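Local structure of sorbitol dehydrogenase (Gluconobacter oxydans, 5ITG) at residues V33-F36 against F37-H40; D286-D289 against W290-K294. The protein catalyses the oxidation of D-sorbitol, probably to L-sorbose, with NADP as the likely hydride acceptor. All blocks are in the same frame, centred on the assembly; numbering follows the deposited sequence.

Overall arrangement
From the N terminus, the chain runs through strand 26-31 of the Rossmann-domain sheet into contact 1, a tight turn and the short helix 35-39. Helix 41-46 follows almost at once. Much later, strand 282-284 of the small three-stranded sheet leads into contact 2, the start of the long helix 288-312. That helix belongs to the mannitol dehydrogenase C-terminal family region. Each contact is a local turn within one continuous run. They lie in series and neither nest nor cross. Contact 1 and contact 2 have centres about 22 Å apart and nearest atoms about 7 Å apart. Strand 226-228 touches both: Val228 meets Phe36 and His40, and Met227 meets Val287 and Glu291.

Contact 1: residues V33-F36 against F37-H40; sequences VGNF and FRAH
Phe36 O receives two N-H groups, both through weak bonds: His40 N at 2.8 Å and Ala39 N at 3.2 Å. They lie at the C-terminal end of the short helix 35-39, which follows strand 26-31 of the Rossmann fold. The glycine-containing turn before this helix probably serves the dinucleotide cofactor, as the corresponding turn does in other Rossmann domains. Gly34 is the N-cap, and Gly34 O takes Arg38 N at 3.2 Å in a nearly straight bond (165°) in the carbonyl plane. Water 1 bridges the first turn, accepting from Phe37 N at 3.0 Å and weakly from Gly34 N.

The Phe36 and His40 rings form an offset stack with planes 17° apart. Phe36 CZ lies over one face of the imidazole, 3.6 Å from His40 CG. In return, His40 CB sits over one face of the phenyl ring, 4.0 Å from the Phe36 ring centroid, in a CH-pi contact. Phe36 CG is anti to the backbone N (chi1 -176°), and this carries the ring alongside His40. The bond from His40 NE2 to Gln262 O probably helps hold the imidazole's rotation. Arg38 sends its NH2 to Leu253 O, and its guanidinium also makes a cation-pi contact with Tyr82. At the other end of the turn, the Val33 CG1 methyl lies 3.9 Å from Phe37 CD2 and 4.0 Å from Arg38 CD.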
ATOM      1  N   VAL A  33      11.117   9.209   3.132  1.00 23.61           N
ATOM      2  CA  VAL A  33      11.861   7.993   3.434  1.00 23.02           C
ATOM      3  C   VAL A  33      11.264   7.236   4.617  1.00 23.44           C
ATOM      4  O   VAL A  33      11.774   7.304   5.738  1.00 24.32           O
ATOM      5  CB  VAL A  33      13.346   8.313   3.718  1.00 23.33           C
ATOM      6  CG1 VAL A  33      14.122   7.040   4.033  1.00 22.30           C
ATOM      7  CG2 VAL A  33      13.951   8.995   2.514  1.00 24.05           C
ATOM      8  N   GLY A  34      10.177   6.519   4.352  1.00 21.63           N
ATOM      9  CA  GLY A  34       9.514   5.745   5.385  1.00 20.65           C
ATOM     10  C   GLY A  34       9.840   4.271   5.254  1.00 19.55           C
ATOM     11  O   GLY A  34      10.555   3.858   4.333  1.00 20.09           O
ATOM     12  N   ASN A  35       9.302   3.470   6.166  1.00 18.59           N
ATOM     13  CA  ASN A  35       9.555   2.042   6.174  1.00 17.93           C
ATOM     14  C   ASN A  35       9.182   1.317   4.889  1.00 17.85           C
ATOM     15  O   ASN A  35       9.936   0.471   4.420  1.00 16.56           O
ATOM     16  CB  ASN A  35       8.823   1.377   7.336  1.00 18.51           C
ATOM     17  CG  ASN A  35       9.234   1.933   8.673  1.00 20.29           C
ATOM     18  OD1 ASN A  35      10.399   2.256   8.889  1.00 21.31           O
ATOM     19  ND2 ASN A  35       8.275   2.036   9.591  1.00 23.15           N
ATOM     20  N   PHE A  36       8.020   1.633   4.327  1.00 16.11           N
ATOM     21  CA  PHE A  36       7.594   0.959   3.111  1.00 15.79           C
ATOM     22  C   PHE A  36       8.605   1.146   1.983  1.00 15.59           C
ATOM     23  O   PHE A  36       8.981   0.181   1.305  1.00 16.21           O
ATOM     24  CB  PHE A  36       6.223   1.463   2.663  1.00 17.45           C
ATOM     25  CG  PHE A  36       5.687   0.733   1.467  1.00 19.59           C
ATOM     26  CD1 PHE A  36       5.396  -0.624   1.547  1.00 18.71           C
ATOM     27  CD2 PHE A  36       5.515   1.384   0.252  1.00 17.77           C
ATOM     28  CE1 PHE A  36       4.943  -1.323   0.427  1.00 20.70           C
ATOM     29  CE2 PHE A  36       5.064   0.695  -0.872  1.00 19.09           C
ATOM     30  CZ  PHE A  36       4.779  -0.660  -0.783  1.00 20.47           C
ATOM     31  N   PHE A  37       9.032   2.388   1.781  1.00 13.90           N
ATOM     32  CA  PHE A  37      10.012   2.715   0.746  1.00 15.51           C
ATOM     33  C   PHE A  37      11.277   1.891   0.946  1.00 15.16           C
ATOM     34  O   PHE A  37      11.798   1.281   0.014  1.00 16.95           O
ATOM     35  CB  PHE A  37      10.384   4.207   0.802  1.00 14.13           C
ATOM     36  CG  PHE A  37      11.753   4.507   0.239  1.00 17.32           C
ATOM     37  CD1 PHE A  37      11.981   4.461  -1.131  1.00 16.32           C
ATOM     38  CD2 PHE A  37      12.831   4.754   1.088  1.00 16.95           C
ATOM     39  CE1 PHE A  37      13.267   4.654  -1.651  1.00 18.87           C
ATOM     40  CE2 PHE A  37      14.125   4.947   0.577  1.00 18.53           C
ATOM     41  CZ  PHE A  37      14.341   4.895  -0.794  1.00 18.19           C
ATOM     42  N   ARG A  38      11.766   1.878   2.179  1.00 16.76           N
ATOM     43  CA  ARG A  38      12.990   1.166   2.505  1.00 16.91           C
ATOM     44  C   ARG A  38      12.920  -0.355   2.330  1.00 17.39           C
ATOM     45  O   ARG A  38      13.947  -0.996   2.098  1.00 18.94           O
ATOM     46  CB  ARG A  38      13.401   1.521   3.928  1.00 17.23           C
ATOM     47  CG  ARG A  38      13.703   2.999   4.106  1.00 20.14           C
ATOM     48  CD  ARG A  38      13.736   3.347   5.582  1.00 28.24           C
ATOM     49  NE  ARG A  38      14.758   2.566   6.253  1.00 27.44           N
ATOM     50  CZ  ARG A  38      14.743   2.240   7.540  1.00 28.66           C
ATOM     51  NH1 ARG A  38      13.748   2.623   8.327  1.00 26.78           N
ATOM     52  NH2 ARG A  38      15.735   1.516   8.034  1.00 27.27           N
ATOM     53  N   ALA A  39      11.717  -0.923   2.425  1.00 15.59           N
ATOM     54  CA  ALA A  39      11.535  -2.370   2.288  1.00 15.22           C
ATOM     55  C   ALA A  39      10.955  -2.786   0.939  1.00 15.77           C
ATOM     56  O   ALA A  39      10.886  -3.976   0.625  1.00 16.15           O
ATOM     57  CB  ALA A  39      10.633  -2.885   3.414  1.00 13.89           C
ATOM     58  N   HIS A  40      10.544  -1.814   0.135  1.00 15.89           N
ATOM     59  CA  HIS A  40       9.946  -2.126  -1.157  1.00 17.24           C
ATOM     60  C   HIS A  40      10.753  -1.510  -2.298  1.00 17.23           C
ATOM     61  O   HIS A  40      11.591  -2.186  -2.892  1.00 16.24           O
ATOM     62  CB  HIS A  40       8.485  -1.642  -1.165  1.00 16.95           C
ATOM     63  CG  HIS A  40       7.718  -2.022  -2.394  1.00 16.45           C
ATOM     64  ND1 HIS A  40       7.660  -1.219  -3.510  1.00 17.09           N
ATOM     65  CD2 HIS A  40       6.981  -3.122  -2.684  1.00 17.11           C
ATOM     66  CE1 HIS A  40       6.917  -1.804  -4.434  1.00 16.51           C
ATOM     67  NE2 HIS A  40       6.493  -2.961  -3.957  1.00 16.10           N
TER
HETATM   68  O   HOH W   1       7.846   4.930   2.767  1.00 18.89           O

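Contact 2: residues D286-D289 against W290-K294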
ATOM      1  N   ASP A 286      -0.868  -1.401 -18.677  1.00 20.02           N
ATOM      2  CA  ASP A 286      -1.959  -0.822 -17.885  1.00 18.74           C
ATOM      3  C   ASP A 286      -2.048  -1.573 -16.554  1.00 18.02           C
ATOM      4  O   ASP A 286      -2.194  -2.795 -16.532  1.00 15.95           O
ATOM      5  CB  ASP A 286      -3.282  -0.966 -18.648  1.00 21.43           C
ATOM      6  CG  ASP A 286      -4.428  -0.190 -18.007  1.00 25.95           C
ATOM      7  OD1 ASP A 286      -4.472  -0.081 -16.764  1.00 21.89           O
ATOM      8  OD2 ASP A 286      -5.298   0.303 -18.760  1.00 29.34           O
ATOM      9  N   VAL A 287      -1.978  -0.836 -15.449  1.00 15.44           N
ATOM     10  CA  VAL A 287      -2.020  -1.427 -14.114  1.00 15.81           C
ATOM     11  C   VAL A 287      -3.409  -1.885 -13.655  1.00 15.68           C
ATOM     12  O   VAL A 287      -3.530  -2.667 -12.709  1.00 14.66           O
ATOM     13  CB  VAL A 287      -1.488  -0.405 -13.059  1.00 17.11           C
ATOM     14  CG1 VAL A 287      -2.561   0.645 -12.767  1.00 16.11           C
ATOM     15  CG2 VAL A 287      -1.076  -1.115 -11.789  1.00 19.48           C
ATOM     16  N   THR A 288      -4.449  -1.411 -14.331  1.00 13.31           N
ATOM     17  CA  THR A 288      -5.818  -1.701 -13.928  1.00 16.90           C
ATOM     18  C   THR A 288      -6.179  -3.147 -13.593  1.00 15.14           C
ATOM     19  O   THR A 288      -6.726  -3.413 -12.524  1.00 15.29           O
ATOM     20  CB  THR A 288      -6.806  -1.142 -14.968  1.00 17.41           C
ATOM     21  OG1 THR A 288      -6.498   0.240 -15.202  1.00 20.36           O
ATOM     22  CG2 THR A 288      -8.239  -1.242 -14.451  1.00 19.59           C
ATOM     23  N   ASP A 289      -5.868  -4.085 -14.480  1.00 16.02           N
ATOM     24  CA  ASP A 289      -6.196  -5.480 -14.201  1.00 13.95           C
ATOM     25  C   ASP A 289      -5.540  -5.984 -12.913  1.00 13.35           C
ATOM     26  O   ASP A 289      -6.196  -6.641 -12.102  1.00 13.82           O
ATOM     27  CB  ASP A 289      -5.821  -6.370 -15.386  1.00 12.59           C
ATOM     28  CG  ASP A 289      -6.683  -6.098 -16.608  1.00 17.73           C
ATOM     29  OD1 ASP A 289      -7.730  -5.426 -16.468  1.00 15.44           O
ATOM     30  OD2 ASP A 289      -6.325  -6.562 -17.708  1.00 17.13           O
ATOM     31  N   TRP A 290      -4.267  -5.663 -12.698  1.00 14.15           N
ATOM     32  CA  TRP A 290      -3.597  -6.109 -11.475  1.00 14.13           C
ATOM     33  C   TRP A 290      -4.185  -5.478 -10.208  1.00 14.35           C
ATOM     34  O   TRP A 290      -4.264  -6.128  -9.163  1.00 13.58           O
ATOM     35  CB  TRP A 290      -2.090  -5.842 -11.558  1.00 15.74           C
ATOM     36  CG  TRP A 290      -1.313  -7.060 -11.948  1.00 14.79           C
ATOM     37  CD1 TRP A 290      -0.595  -7.250 -13.095  1.00 17.34           C
ATOM     38  CD2 TRP A 290      -1.165  -8.260 -11.177  1.00 18.17           C
ATOM     39  NE1 TRP A 290      -0.007  -8.494 -13.084  1.00 15.41           N
ATOM     40  CE2 TRP A 290      -0.341  -9.134 -11.919  1.00 19.12           C
ATOM     41  CE3 TRP A 290      -1.649  -8.679  -9.930  1.00 18.11           C
ATOM     42  CZ2 TRP A 290       0.013 -10.406 -11.453  1.00 19.38           C
ATOM     43  CZ3 TRP A 290      -1.296  -9.951  -9.467  1.00 20.02           C
ATOM     44  CH2 TRP A 290      -0.474 -10.794 -10.228  1.00 17.68           C
ATOM     45  N   GLU A 291      -4.608  -4.221 -10.295  1.00 13.14           N
ATOM     46  CA  GLU A 291      -5.216  -3.552  -9.138  1.00 14.34           C
ATOM     47  C   GLU A 291      -6.475  -4.298  -8.707  1.00 13.87           C
ATOM     48  O   GLU A 291      -6.737  -4.452  -7.506  1.00 11.57           O
ATOM     49  CB  GLU A 291      -5.609  -2.099  -9.463  1.00 14.94           C
ATOM     50  CG  GLU A 291      -4.448  -1.148  -9.718  1.00 19.02           C
ATOM     51  CD  GLU A 291      -4.868   0.321  -9.646  1.00 23.91           C
ATOM     52  OE1 GLU A 291      -5.954   0.660 -10.164  1.00 24.87           O
ATOM     53  OE2 GLU A 291      -4.108   1.135  -9.079  1.00 23.02           O
ATOM     54  N   TYR A 292      -7.261  -4.756  -9.684  1.00 12.62           N
ATOM     55  CA  TYR A 292      -8.482  -5.468  -9.366  1.00 13.21           C
ATOM     56  C   TYR A 292      -8.255  -6.874  -8.844  1.00 13.39           C
ATOM     57  O   TYR A 292      -9.082  -7.385  -8.102  1.00 12.54           O
ATOM     58  CB  TYR A 292      -9.450  -5.450 -10.559  1.00 15.50           C
ATOM     59  CG  TYR A 292     -10.165  -4.113 -10.625  1.00 18.01           C
ATOM     60  CD1 TYR A 292     -10.884  -3.644  -9.523  1.00 19.81           C
ATOM     61  CD2 TYR A 292     -10.048  -3.278 -11.737  1.00 19.61           C
ATOM     62  CE1 TYR A 292     -11.459  -2.372  -9.514  1.00 21.49           C
ATOM     63  CE2 TYR A 292     -10.623  -1.994 -11.740  1.00 23.56           C
ATOM     64  CZ  TYR A 292     -11.322  -1.551 -10.616  1.00 22.99           C
ATOM     65  OH  TYR A 292     -11.855  -0.281 -10.581  1.00 22.61           O
ATOM     66  N   VAL A 293      -7.143  -7.501  -9.216  1.00 11.95           N
ATOM     67  CA  VAL A 293      -6.842  -8.826  -8.679  1.00 12.00           C
ATOM     68  C   VAL A 293      -6.607  -8.634  -7.173  1.00 13.90           C
ATOM     69  O   VAL A 293      -7.136  -9.374  -6.340  1.00 15.22           O
ATOM     70  CB  VAL A 293      -5.556  -9.424  -9.282  1.00 12.97           C
ATOM     71  CG1 VAL A 293      -5.144 -10.678  -8.485  1.00 12.33           C
ATOM     72  CG2 VAL A 293      -5.788  -9.789 -10.748  1.00 12.61           C
ATOM     73  N   LYS A 294      -5.816  -7.623  -6.830  1.00 14.57           N
ATOM     74  CA  LYS A 294      -5.515  -7.341  -5.428  1.00 13.85           C
ATOM     75  C   LYS A 294      -6.782  -6.967  -4.665  1.00 14.77           C
ATOM     76  O   LYS A 294      -7.038  -7.470  -3.562  1.00 11.98           O
ATOM     77  CB  LYS A 294      -4.499  -6.211  -5.335  1.00 17.29           C
ATOM     78  CG  LYS A 294      -3.960  -5.984  -3.934  1.00 21.32           C
ATOM     79  CD  LYS A 294      -2.989  -4.821  -3.930  1.00 26.32           C
ATOM     80  CE  LYS A 294      -2.696  -4.354  -2.528  1.00 30.55           C
ATOM     81  NZ  LYS A 294      -2.005  -3.033  -2.542  1.00 34.52           N
TER
HETATM   82  O   HOH W   2      -2.467  -4.864 -14.838  1.00 17.80           O
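Trp290 rests its CB against Val287 O, 3.7 Å away, at the start of helix 288-312. Trp290 N gives its hydrogen to water 2, which donates to Asp286 O at 2.7 Å. The indole leads away to Pro345, Met348 and Tyr353. Next, Glu291 N bonds Val287 O at 3.1 Å, an i to i+4 backbone bond. The Glu291 side chain crosses Val287, with CD 3.9 Å from the CG1 methyl of Val287. Beyond that methyl, Glu291 OE2 accepts from His193 N. Tyr292 N bonds Thr288 O, and the Tyr292 ring lies beside the threonine, its CE2 3.7 Å from Thr288 CG2. That methyl is placed there because it stands anti to the backbone N, while OG1 (chi1 -52°) lies beside that N. Val293 N closes on Asp289 O at a less straight angle, 143°. Lys294 turns its NZ to Val228 O.

The capping group is Asp286. Asp286 OD1 accepts from Thr288 N at 2.8 Å in an Asx turn, and from Thr288 OG1 at 2.6 Å on the syn side. Thr288 OG1 is also bonded to His193 NE2. A valine here would probably keep the methyl beside Tyr292 but cost Asp286 OD1 and His193 NE2 the hydroxyl. The Asp286 carboxylate sits at the helix N terminus, where two donors and the helix dipole would be expected to favour its negative charge.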